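PDB 6D0P: pirin family protein from Acinetobacter baumannii, which probably acts as a metal-dependent quercetin 2,3-dioxygenase, holding one metal ion per subunit in a cupin fold. Local coordinates for residues Asn131-Ser134 and His135-Met138. Numbering follows the deposited sequence.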
loop_
_atom_site.group_PDB
_atom_site.type_symbol
_atom_site.label_atom_id
_atom_site.label_comp_id
_atom_site.label_asym_id
_atom_site.label_seq_id
_atom_site.Cartn_x
_atom_site.Cartn_y
_atom_site.Cartn_z
ATOM N N ASN A 131 7.651 -5.769 1.532
ATOM C CA ASN A 131 8.536 -6.765 2.083
ATOM C C ASN A 131 9.805 -6.106 2.628
ATOM O O ASN A 131 10.173 -5.014 2.244
ATOM C CB ASN A 131 8.891 -7.836 1.045
ATOM C CG ASN A 131 9.210 -9.191 1.655
ATOM O OD1 ASN A 131 9.226 -9.348 2.884
ATOM N ND2 ASN A 131 9.414 -10.198 0.798
ATOM N N LEU A 132 10.426 -6.792 3.565
ATOM C CA LEU A 132 11.717 -6.394 4.119
ATOM C C LEU A 132 12.837 -7.326 3.632
ATOM O O LEU A 132 12.636 -8.541 3.463
ATOM C CB LEU A 132 11.619 -6.464 5.645
ATOM C CG LEU A 132 10.730 -5.402 6.298
ATOM C CD1 LEU A 132 10.458 -5.732 7.755
ATOM C CD2 LEU A 132 11.363 -4.037 6.159
ATOM N N PRO A 133 14.044 -6.771 3.467
ATOM C CA PRO A 133 15.195 -7.609 3.248
ATOM C C PRO A 133 15.320 -8.583 4.429
ATOM O O PRO A 133 14.934 -8.228 5.550
ATOM C CB PRO A 133 16.404 -6.663 3.252
ATOM C CG PRO A 133 15.789 -5.321 2.931
ATOM C CD PRO A 133 14.421 -5.367 3.575
ATOM N N SER A 134 15.898 -9.752 4.171
ATOM C CA SER A 134 16.043 -10.811 5.153
ATOM C C SER A 134 16.652 -10.288 6.454
ATOM O O SER A 134 16.158 -10.580 7.553
ATOM C CB SER A 134 16.893 -11.969 4.587
ATOM O OG SER A 134 18.162 -11.488 4.178
ATOM N N HIS A 135 17.711 -9.510 6.324
ATOM C CA HIS A 135 18.429 -8.997 7.503
ATOM C C HIS A 135 17.574 -8.079 8.379
ATOM O O HIS A 135 17.900 -7.918 9.548
ATOM C CB HIS A 135 19.688 -8.233 7.064
ATOM C CG HIS A 135 20.702 -9.106 6.424
ATOM N ND1 HIS A 135 20.800 -9.242 5.057
ATOM C CD2 HIS A 135 21.632 -9.917 6.957
ATOM C CE1 HIS A 135 21.763 -10.094 4.777
ATOM N NE2 HIS A 135 22.297 -10.508 5.932
ATOM N N SER A 136 16.512 -7.496 7.833
ATOM C CA SER A 136 15.700 -6.503 8.520
ATOM C C SER A 136 14.398 -7.104 9.060
ATOM O O SER A 136 13.690 -6.456 9.816
ATOM C CB SER A 136 15.367 -5.350 7.569
ATOM O OG SER A 136 16.539 -4.756 7.034
ATOM N N LYS A 137 14.094 -8.347 8.706
ATOM C CA LYS A 137 12.796 -8.889 9.050
ATOM C C LYS A 137 12.569 -8.994 10.556
ATOM O O LYS A 137 11.413 -8.865 10.986
ATOM C CB LYS A 137 12.602 -10.268 8.436
ATOM C CG LYS A 137 12.304 -10.228 6.963
ATOM C CD LYS A 137 12.038 -11.586 6.395
ATOM C CE LYS A 137 11.548 -11.531 4.968
ATOM N NZ LYS A 137 10.183 -10.978 4.891
HETATM N N MSE A 138 13.611 -9.260 11.331
HETATM C CA MSE A 138 13.409 -9.453 12.783
HETATM C C MSE A 138 13.803 -8.243 13.609
HETATM O O MSE A 138 14.078 -8.371 14.803
HETATM C CB MSE A 138 14.091 -10.746 13.282
HETATM C CG MSE A 138 13.539 -11.978 12.548
HETATM SE SE MSE A 138 11.656 -12.335 13.057
HETATM C CE MSE A 138 11.890 -12.909 14.911
HETATM O O HOH W 1 10.211 -12.681 2.172
HETATM O O HOH W 2 16.004 -10.479 10.416
#
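K137 reaches back along the chain to N131, and its ammonium group donates a 2.8 Å hydrogen bond from NZ to OD1 of N131. The nitrogen arrives in the plane of the amide, on a lone pair of OD1, with a C=O...N angle of 143°. The lysine chain runs extended until chi4 (-70°), where a bend turns NZ toward OD1 of N131. OD1 also accepts from the backbone N of L132, 2.9 Å away and above the amide plane, and the two donors together probably limit the rotation of the amide. A water bridges the other branch: it accepts from ND2 of N131 at 2.9 Å and, weakly, from K137 NZ. G68 O and V267 O also accept from NZ; with OD1 they account for the three N-H bonds of this buried lysine.

Two i to i+3 backbone bonds make overlapping type I turns, which bring K137 back beside N131: S136 N donates to P133 O at 2.9 Å and K137 N to S134 O at 3.3 Å. A second water joins S134 O to M138 N.

Apolar contact is modest. K137 CG lies 4.0 Å from L132 CB, and P133 CD meets the CB of S136 at 4.1 Å.

The turn follows strand 121-131 of the N-terminal cupin domain. N131 and K137 lean on strand 266-268, L132 and S136 touch F180, and S134 OG bonds to E258, tying the end of the strand to later parts of the chain.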